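Local coordinates for peptidoglycan-N-acetylglucosamine deacetylase BC_1974 (Bacillus cereus, PDB 5N1P), which catalyses the metal-dependent removal of acetyl groups from N-acetylglucosamine residues of peptidoglycan, releasing acetate, at residues T7-P12 / L95-Y100; A30-I35 / K47-E52. One frame throughout, in Å; residues are numbered along the deposited sequence.

Contact 1 of 2, residues T7-P12 / L95-Y100. With ZN (zinc ion), chain F; 8GK (~{N}-oxidanylnaphthalene-1-carboxamide), chain E.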
ATOM      1  N   THR A   7       2.602  -4.107  -0.323  1.00 20.11           N
ATOM      2  CA  THR A   7       2.036  -2.775  -0.081  1.00 20.29           C
ATOM      3  C   THR A   7       1.449  -2.699   1.323  1.00 22.99           C
ATOM      4  O   THR A   7       0.827  -3.652   1.813  1.00 22.60           O
ATOM      5  CB  THR A   7       0.948  -2.378  -1.125  1.00 19.47           C
ATOM      6  OG1 THR A   7      -0.253  -3.156  -0.936  1.00 21.07           O
ATOM      7  CG2 THR A   7       1.472  -2.565  -2.558  1.00 19.51           C
ATOM      8  N   PHE A   8       1.665  -1.563   1.977  1.00 18.25           N
ATOM      9  CA  PHE A   8       1.271  -1.398   3.369  1.00 17.85           C
ATOM     10  C   PHE A   8       0.408  -0.166   3.502  1.00 18.72           C
ATOM     11  O   PHE A   8       0.859   0.934   3.210  1.00 17.95           O
ATOM     12  CB  PHE A   8       2.496  -1.270   4.275  1.00 17.73           C
ATOM     13  CG  PHE A   8       3.391  -2.465   4.240  1.00 19.20           C
ATOM     14  CD1 PHE A   8       3.104  -3.566   5.024  1.00 20.32           C
ATOM     15  CD2 PHE A   8       4.491  -2.503   3.389  1.00 19.82           C
ATOM     16  CE1 PHE A   8       3.920  -4.703   4.988  1.00 21.57           C
ATOM     17  CE2 PHE A   8       5.314  -3.632   3.347  1.00 23.82           C
ATOM     18  CZ  PHE A   8       5.018  -4.735   4.143  1.00 21.96           C
ATOM     19  N   ASP A   9      -0.820  -0.367   3.962  1.00 20.37           N
ATOM     20  CA  ASP A   9      -1.822   0.691   4.098  1.00 18.13           C
ATOM     21  C   ASP A   9      -1.997   1.190   5.533  1.00 23.04           C
ATOM     22  O   ASP A   9      -1.770   0.446   6.493  1.00 23.99           O
ATOM     23  CB  ASP A   9      -3.201   0.193   3.644  1.00 20.88           C
ATOM     24  CG  ASP A   9      -3.328   0.024   2.140  1.00 23.99           C
ATOM     25  OD1 ASP A   9      -2.349   0.255   1.415  1.00 23.98           O
ATOM     26  OD2 ASP A   9      -4.444  -0.364   1.690  1.00 25.63           O
ATOM     27  N   ASP A  10      -2.442   2.445   5.637  1.00 20.28           N
ATOM     28  CA  ASP A  10      -3.060   3.058   6.826  1.00 20.61           C
ATOM     29  C   ASP A  10      -2.045   3.725   7.755  1.00 21.46           C
ATOM     30  O   ASP A  10      -2.434   4.306   8.769  1.00 25.07           O
ATOM     31  CB  ASP A  10      -3.906   2.073   7.660  1.00 21.12           C
ATOM     32  CG  ASP A  10      -5.092   1.468   6.895  1.00 28.77           C
ATOM     33  OD1 ASP A  10      -5.464   1.950   5.809  1.00 25.28           O
ATOM     34  OD2 ASP A  10      -5.687   0.497   7.415  1.00 31.24           O
ATOM     35  N   GLY A  11      -0.763   3.672   7.409  1.00 19.73           N
ATOM     36  CA  GLY A  11       0.264   4.254   8.258  1.00 18.06           C
ATOM     37  C   GLY A  11       0.623   5.703   7.941  1.00 18.44           C
ATOM     38  O   GLY A  11      -0.123   6.409   7.241  1.00 20.69           O
ATOM     39  N   PRO A  12       1.771   6.172   8.453  1.00 18.81           N
ATOM     40  CA  PRO A  12       2.678   5.391   9.309  1.00 18.77           C
ATOM     41  C   PRO A  12       2.153   5.191  10.721  1.00 24.72           C
ATOM     42  O   PRO A  12       1.138   5.770  11.133  1.00 24.18           O
ATOM     43  CB  PRO A  12       3.966   6.233   9.350  1.00 21.66           C
ATOM     44  CG  PRO A  12       3.828   7.248   8.244  1.00 22.60           C
ATOM     45  CD  PRO A  12       2.345   7.481   8.092  1.00 19.81           C
ATOM     46  N   LEU A  95       0.497   7.882  -7.212  1.00 18.96           N
ATOM     47  CA  LEU A  95      -0.275   6.657  -6.987  1.00 18.30           C
ATOM     48  C   LEU A  95      -1.121   6.723  -5.724  1.00 17.87           C
ATOM     49  O   LEU A  95      -0.641   7.078  -4.645  1.00 18.78           O
ATOM     50  CB  LEU A  95       0.659   5.444  -6.929  1.00 18.50           C
ATOM     51  CG  LEU A  95      -0.044   4.082  -6.886  1.00 19.90           C
ATOM     52  CD1 LEU A  95      -0.829   3.827  -8.182  1.00 21.33           C
ATOM     53  CD2 LEU A  95       1.001   2.998  -6.633  1.00 19.35           C
ATOM     54  N   THR A  96      -2.393   6.371  -5.870  1.00 16.98           N
ATOM     55  CA  THR A  96      -3.325   6.304  -4.764  1.00 17.01           C
ATOM     56  C   THR A  96      -3.809   4.862  -4.591  1.00 17.58           C
ATOM     57  O   THR A  96      -3.844   4.088  -5.543  1.00 19.91           O
ATOM     58  CB  THR A  96      -4.551   7.217  -4.986  1.00 18.01           C
ATOM     59  OG1 THR A  96      -5.380   6.668  -6.029  1.00 20.83           O
ATOM     60  CG2 THR A  96      -4.102   8.605  -5.393  1.00 18.96           C
ATOM     61  N   ARG A  97      -4.146   4.529  -3.357  1.00 16.69           N
ATOM     62  CA  ARG A  97      -4.770   3.243  -3.011  1.00 18.38           C
ATOM     63  C   ARG A  97      -6.122   3.572  -2.384  1.00 20.96           C
ATOM     64  O   ARG A  97      -6.189   4.250  -1.362  1.00 17.47           O
ATOM     65  CB  ARG A  97      -3.847   2.467  -2.063  1.00 20.64           C
ATOM     66  CG  ARG A  97      -4.465   1.440  -1.123  1.00 24.12           C
ATOM     67  CD  ARG A  97      -4.835   0.121  -1.794  1.00 20.85           C
ATOM     68  NE  ARG A  97      -3.832  -0.547  -2.621  1.00 20.49           N
ATOM     69  CZ  ARG A  97      -2.857  -1.341  -2.175  1.00 21.10           C
ATOM     70  NH1 ARG A  97      -2.648  -1.491  -0.870  1.00 21.21           N
ATOM     71  NH2 ARG A  97      -2.045  -1.948  -3.040  1.00 20.84           N
ATOM     72  N   PRO A  98      -7.221   3.134  -3.019  1.00 19.23           N
ATOM     73  CA  PRO A  98      -8.532   3.517  -2.474  1.00 19.10           C
ATOM     74  C   PRO A  98      -8.848   2.816  -1.164  1.00 21.30           C
ATOM     75  O   PRO A  98      -8.748   1.593  -1.078  1.00 21.60           O
ATOM     76  CB  PRO A  98      -9.537   3.056  -3.551  1.00 18.03           C
ATOM     77  CG  PRO A  98      -8.720   2.766  -4.768  1.00 23.25           C
ATOM     78  CD  PRO A  98      -7.328   2.404  -4.296  1.00 22.27           C
ATOM     79  N   PRO A  99      -9.245   3.584  -0.146  1.00 17.04           N
ATOM     80  CA  PRO A  99      -9.818   2.907   1.012  1.00 19.78           C
ATOM     81  C   PRO A  99     -10.990   2.011   0.583  1.00 21.51           C
ATOM     82  O   PRO A  99     -11.831   2.437  -0.204  1.00 22.36           O
ATOM     83  CB  PRO A  99     -10.284   4.064   1.887  1.00 21.60           C
ATOM     84  CG  PRO A  99      -9.322   5.173   1.568  1.00 20.61           C
ATOM     85  CD  PRO A  99      -9.048   5.025   0.090  1.00 19.59           C
ATOM     86  N   TYR A 100     -11.013   0.782   1.091  1.00 21.34           N
ATOM     87  CA  TYR A 100     -12.041  -0.221   0.781  1.00 20.09           C
ATOM     88  C   TYR A 100     -11.962  -0.725  -0.661  1.00 24.02           C
ATOM     89  O   TYR A 100     -12.841  -1.470  -1.116  1.00 24.79           O
ATOM     90  CB  TYR A 100     -13.453   0.312   1.092  1.00 22.44           C
ATOM     91  CG  TYR A 100     -13.510   0.910   2.475  1.00 23.02           C
ATOM     92  CD1 TYR A 100     -13.487   0.097   3.613  1.00 26.40           C
ATOM     93  CD2 TYR A 100     -13.528   2.280   2.652  1.00 23.78           C
ATOM     94  CE1 TYR A 100     -13.504   0.654   4.885  1.00 26.76           C
ATOM     95  CE2 TYR A 100     -13.540   2.838   3.914  1.00 29.30           C
ATOM     96  CZ  TYR A 100     -13.524   2.021   5.024  1.00 31.81           C
ATOM     97  OH  TYR A 100     -13.520   2.598   6.278  1.00 33.47           O
TER
HETATM   98 ZN    ZN F 302      -7.145   1.428   4.567  1.00 30.70          ZN
HETATM   99  C1  8GK E 301      -8.331  -0.780   2.874  1.00 51.25           C
HETATM  100  C2  8GK E 301      -9.428  -1.780   2.720  1.00 53.63           C
HETATM  101  C3  8GK E 301     -10.331  -1.931   3.762  1.00 58.49           C
HETATM  102  C4  8GK E 301     -11.376  -2.841   3.642  1.00 62.12           C
HETATM  103  C5  8GK E 301     -11.526  -3.591   2.475  1.00 59.54           C
HETATM  104  C6  8GK E 301     -10.622  -3.435   1.431  1.00 56.64           C
HETATM  105  C7  8GK E 301      -9.575  -2.524   1.554  1.00 59.09           C
HETATM  106  C8  8GK E 301     -12.267  -2.986   4.697  1.00 58.21           C
HETATM  107  C9  8GK E 301     -12.122  -2.241   5.864  1.00 50.07           C
HETATM  108  C10 8GK E 301     -11.074  -1.334   5.982  1.00 54.41           C
HETATM  109  C11 8GK E 301     -10.184  -1.182   4.927  1.00 51.04           C
HETATM  110  O12 8GK E 301      -8.659   0.389   2.902  1.00 34.22           O
HETATM  111  N13 8GK E 301      -7.058  -1.147   3.011  1.00 56.50           N
HETATM  112  O14 8GK E 301      -6.251  -0.344   3.816  1.00 49.48           O
HETATM  113  O   HOH W   1      -7.751  -0.091   6.177  1.00 30.31           O

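Contact 2 of 2, residues A30-I35 / K47-E52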
ATOM      1  N   ALA A  30       9.429  -1.821  -0.907  1.00 22.32           N
ATOM      2  CA  ALA A  30       7.991  -1.978  -0.785  1.00 19.75           C
ATOM      3  C   ALA A  30       7.290  -0.663  -1.073  1.00 19.28           C
ATOM      4  O   ALA A  30       7.936   0.329  -1.438  1.00 20.31           O
ATOM      5  CB  ALA A  30       7.639  -2.478   0.612  1.00 20.31           C
ATOM      6  N   THR A  31       5.966  -0.666  -0.911  1.00 16.95           N
ATOM      7  CA  THR A  31       5.135   0.488  -1.246  1.00 18.19           C
ATOM      8  C   THR A  31       4.237   0.791  -0.057  1.00 17.92           C
ATOM      9  O   THR A  31       3.668  -0.121   0.527  1.00 18.80           O
ATOM     10  CB  THR A  31       4.306   0.188  -2.512  1.00 19.22           C
ATOM     11  OG1 THR A  31       5.203  -0.055  -3.608  1.00 22.29           O
ATOM     12  CG2 THR A  31       3.360   1.335  -2.863  1.00 20.36           C
ATOM     13  N   PHE A  32       4.126   2.068   0.310  1.00 17.30           N
ATOM     14  CA  PHE A  32       3.360   2.485   1.478  1.00 15.74           C
ATOM     15  C   PHE A  32       2.278   3.455   1.065  1.00 18.15           C
ATOM     16  O   PHE A  32       2.561   4.393   0.333  1.00 18.45           O
ATOM     17  CB  PHE A  32       4.272   3.168   2.513  1.00 17.11           C
ATOM     18  CG  PHE A  32       5.245   2.231   3.162  1.00 16.48           C
ATOM     19  CD1 PHE A  32       6.460   1.943   2.565  1.00 17.70           C
ATOM     20  CD2 PHE A  32       4.915   1.594   4.344  1.00 17.99           C
ATOM     21  CE1 PHE A  32       7.341   1.055   3.148  1.00 20.46           C
ATOM     22  CE2 PHE A  32       5.796   0.711   4.947  1.00 21.66           C
ATOM     23  CZ  PHE A  32       7.014   0.438   4.346  1.00 21.99           C
ATOM     24  N   PHE A  33       1.057   3.262   1.558  1.00 16.40           N
ATOM     25  CA  PHE A  33      -0.057   4.152   1.244  1.00 15.09           C
ATOM     26  C   PHE A  33      -0.535   4.788   2.537  1.00 15.49           C
ATOM     27  O   PHE A  33      -1.041   4.107   3.432  1.00 17.61           O
ATOM     28  CB  PHE A  33      -1.188   3.375   0.539  1.00 16.94           C
ATOM     29  CG  PHE A  33      -0.812   2.894  -0.835  1.00 18.21           C
ATOM     30  CD1 PHE A  33      -0.680   3.795  -1.889  1.00 16.78           C
ATOM     31  CD2 PHE A  33      -0.617   1.539  -1.077  1.00 19.64           C
ATOM     32  CE1 PHE A  33      -0.366   3.358  -3.163  1.00 18.22           C
ATOM     33  CE2 PHE A  33      -0.285   1.089  -2.363  1.00 18.86           C
ATOM     34  CZ  PHE A  33      -0.156   1.997  -3.397  1.00 18.09           C
ATOM     35  N   LEU A  34      -0.309   6.094   2.644  1.00 16.42           N
ATOM     36  CA  LEU A  34      -0.380   6.787   3.920  1.00 17.48           C
ATOM     37  C   LEU A  34      -1.656   7.592   4.094  1.00 17.64           C
ATOM     38  O   LEU A  34      -2.165   8.180   3.138  1.00 17.85           O
ATOM     39  CB  LEU A  34       0.819   7.726   4.053  1.00 16.46           C
ATOM     40  CG  LEU A  34       2.205   7.109   3.812  1.00 16.62           C
ATOM     41  CD1 LEU A  34       3.258   8.168   4.156  1.00 17.54           C
ATOM     42  CD2 LEU A  34       2.364   5.857   4.652  1.00 18.02           C
ATOM     43  N   ILE A  35      -2.132   7.651   5.335  1.00 18.18           N
ATOM     44  CA  ILE A  35      -3.292   8.463   5.699  1.00 18.44           C
ATOM     45  C   ILE A  35      -2.811   9.815   6.199  1.00 22.07           C
ATOM     46  O   ILE A  35      -1.872   9.887   6.977  1.00 22.46           O
ATOM     47  CB  ILE A  35      -4.130   7.773   6.770  1.00 20.51           C
ATOM     48  CG1 ILE A  35      -4.743   6.494   6.188  1.00 22.09           C
ATOM     49  CG2 ILE A  35      -5.199   8.723   7.295  1.00 24.69           C
ATOM     50  CD1 ILE A  35      -5.560   5.687   7.179  1.00 28.98           C
ATOM     51  N   LYS A  47       9.673  10.327   5.764  1.00 19.86           N
ATOM     52  CA  LYS A  47      10.985  10.625   5.190  1.00 20.76           C
ATOM     53  C   LYS A  47      11.804   9.352   5.042  1.00 21.83           C
ATOM     54  O   LYS A  47      12.419   9.098   4.000  1.00 23.31           O
ATOM     55  CB  LYS A  47      11.735  11.628   6.059  1.00 24.84           C
ATOM     56  CG  LYS A  47      13.031  12.103   5.438  1.00 29.11           C
ATOM     57  CD  LYS A  47      13.647  13.231   6.256  1.00 29.70           C
ATOM     58  CE  LYS A  47      12.749  14.457   6.241  1.00 42.39           C
ATOM     59  NZ  LYS A  47      13.516  15.708   5.949  1.00 55.40           N
ATOM     60  N   ARG A  48      11.786   8.535   6.079  1.00 22.09           N
ATOM     61  CA  ARG A  48      12.571   7.325   6.067  1.00 23.60           C
ATOM     62  C   ARG A  48      12.071   6.313   5.014  1.00 23.04           C
ATOM     63  O   ARG A  48      12.871   5.678   4.317  1.00 24.53           O
ATOM     64  CB  ARG A  48      12.569   6.720   7.467  1.00 31.04           C
ATOM     65  CG  ARG A  48      13.708   5.810   7.679  1.00 41.83           C
ATOM     66  CD  ARG A  48      13.648   5.087   8.996  1.00 32.44           C
ATOM     67  NE  ARG A  48      14.241   3.793   8.738  1.00 36.29           N
ATOM     68  CZ  ARG A  48      14.152   2.742   9.529  1.00 30.13           C
ATOM     69  NH1 ARG A  48      13.524   2.826  10.695  1.00 30.74           N
ATOM     70  NH2 ARG A  48      14.710   1.610   9.141  1.00 36.62           N
ATOM     71  N   GLU A  49      10.754   6.169   4.887  1.00 19.14           N
ATOM     72  CA  GLU A  49      10.186   5.290   3.860  1.00 19.44           C
ATOM     73  C   GLU A  49      10.723   5.656   2.484  1.00 21.14           C
ATOM     74  O   GLU A  49      11.230   4.798   1.751  1.00 22.23           O
ATOM     75  CB  GLU A  49       8.654   5.363   3.866  1.00 18.58           C
ATOM     76  CG  GLU A  49       8.041   4.600   5.039  1.00 18.82           C
ATOM     77  CD  GLU A  49       6.540   4.811   5.199  1.00 22.83           C
ATOM     78  OE1 GLU A  49       5.908   5.449   4.329  1.00 22.05           O
ATOM     79  OE2 GLU A  49       6.001   4.320   6.215  1.00 22.59           O
ATOM     80  N   ASN A  50      10.628   6.942   2.148  1.00 18.97           N
ATOM     81  CA  ASN A  50      11.052   7.418   0.851  1.00 19.14           C
ATOM     82  C   ASN A  50      12.574   7.339   0.663  1.00 22.43           C
ATOM     83  O   ASN A  50      13.050   6.976  -0.412  1.00 23.48           O
ATOM     84  CB  ASN A  50      10.559   8.853   0.652  1.00 19.65           C
ATOM     85  CG  ASN A  50      11.048   9.451  -0.634  1.00 20.98           C
ATOM     86  OD1 ASN A  50      11.916  10.334  -0.632  1.00 24.11           O
ATOM     87  ND2 ASN A  50      10.521   8.964  -1.743  1.00 19.69           N
ATOM     88  N   ALA A  51      13.325   7.652   1.716  1.00 20.98           N
ATOM     89  CA  ALA A  51      14.784   7.650   1.649  1.00 22.50           C
ATOM     90  C   ALA A  51      15.369   6.261   1.473  1.00 25.80           C
ATOM     91  O   ALA A  51      16.468   6.112   0.928  1.00 27.14           O
ATOM     92  CB  ALA A  51      15.366   8.290   2.902  1.00 22.43           C
ATOM     93  N   GLU A  52      14.646   5.249   1.937  1.00 22.55           N
ATOM     94  CA  GLU A  52      15.175   3.890   1.921  1.00 25.42           C
ATOM     95  C   GLU A  52      14.665   3.093   0.729  1.00 23.84           C
ATOM     96  O   GLU A  52      14.741   1.866   0.713  1.00 27.94           O
ATOM     97  CB  GLU A  52      14.863   3.195   3.255  1.00 23.50           C
ATOM     98  CG  GLU A  52      15.564   3.949   4.395  1.00 28.24           C
ATOM     99  CD  GLU A  52      15.429   3.311   5.765  1.00 40.66           C
ATOM    100  OE1 GLU A  52      14.811   2.241   5.883  1.00 32.71           O
ATOM    101  OE2 GLU A  52      15.964   3.893   6.732  1.00 41.55           O
TER

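Contact 1 of 2, residues T7-P12 / L95-Y100
Arg97 joins Thr7 and Asp9 through its guanidinium group, a compact example of how a buried arginine can tie an active-site strand to a neighbouring loop. Its NH1 and NH2 both point at Thr7 OG1, at 2.9 Å and 3.0 Å, with the hydroxyl oxygen lying in the guanidinium plane. Thr7 OG1 is also hydrogen-bonded to the carbonyl oxygen of Ile160, so three bonds fix its rotation.

The charged pairing is less regular. Arg97 NH1 lies 2.9 Å from Asp9 OD1 in a salt bridge whose hydrogen bond is weak, bent to 122°, and a second weak bond reaches Asp9 OD2. Carboxylate and guanidinium planes stand 55° apart. Bends at chi2 (77°) and chi3 in Arg97 fold the chain back, laying CG and CD against the same carboxylate.

Metal and inhibitor contacts follow at Asp9, Asp10 and Tyr100. Asp10 OD1 binds zinc together with His59, His63, a water and the hydroxamate, whose O14 lies 2.1 Å from the metal and O12 2.5 Å. Asp10 OD2 accepts a bond from that water. Asp9, inferred to be the proton acceptor, brings OD2 to 2.8 Å from inhibitor O14. Tyr100 N donates an almost straight bond of 3.0 Å to inhibitor O12, while its ring atoms CD1 and CE1 come close to naphthalene carbons C8, C9 and C10 at an oblique angle.

Around this site, Arg97 NE bonds to Trp122 O and Arg97 O accepts from His59 ND1, orienting a zinc ligand. Strand 2-9 runs between strands 31-34 and 157-163, and strand 95-96 pairs separately with 120-121.

Contact 2 of 2, residues A30-I35 / K47-E52
While Glu49 reaches from the helix to Phe32 and Leu34, the shortest polar bond here runs along the helix flank, from Arg48 NE to Glu52 OE2 at 2.6 Å. This fairly straight salt bridge (160°) meets the carboxylate from above its plane, and Arg48 NH2 adds a weak bond to Glu52 OE1. Asn21 in helix 16-25 also bonds Arg48 NH2.

Across the interface the contact is made by nonpolar atoms and by an acid laid flat. Glu49 CG sits over the Phe32 ring, 4.0 Å from its centroid, in a CH-pi contact. With its chain extended beyond CG (chi2 172°), the carboxylate continues over the same face, its plane only 15° from that of the ring and CD displaced toward the rim. Glu49 OE1 then comes within 3.3 Å of Phe32 CB and 3.6 Å of Leu34 CD2. This buried oxygen has no hydrogen-bonding partner in the model, a setting that would probably raise the acid's pKa.

Phe8 meets the Phe32 ring as well, and Val56 of strand 55-58 touches both Leu34 and Glu49. Strand 31-34, the helices 36-41 and 43-51, and strand 55-58, parallel to and paired with 31-34, form a beta-alpha-beta crossover. Packing helix 43-51 against strand 31-34 illustrates the layered construction of the NodB homology domain, a distorted beta/alpha barrel.

In the fold
Contacts 1 and 2 lie about 11 Å apart, centre to centre, and meet through neighbouring parallel strands. Probable backbone hydrogen bonds of 2.9 Å join Phe8 N to Thr31 O and Phe8 O to Phe33 N, setting strand 2-9 beside strand 31-34. Opposite pointing of successive residues divides the work: Phe32 and Leu34 face the helix of contact 2, whereas Phe33 turns to contact 1, where its CG packs 3.3 Å from Arg97 CB and its CD2 3.3 Å from Asp9 OD1. Contact 1 contributes Asp10 to the zinc site and Asp9, Asp10, Pro99 and Tyr100 to the inhibitor pocket, while contact 2 belongs to the outer layer, the Leu34 side chain lying about 10 Å from the zinc ion.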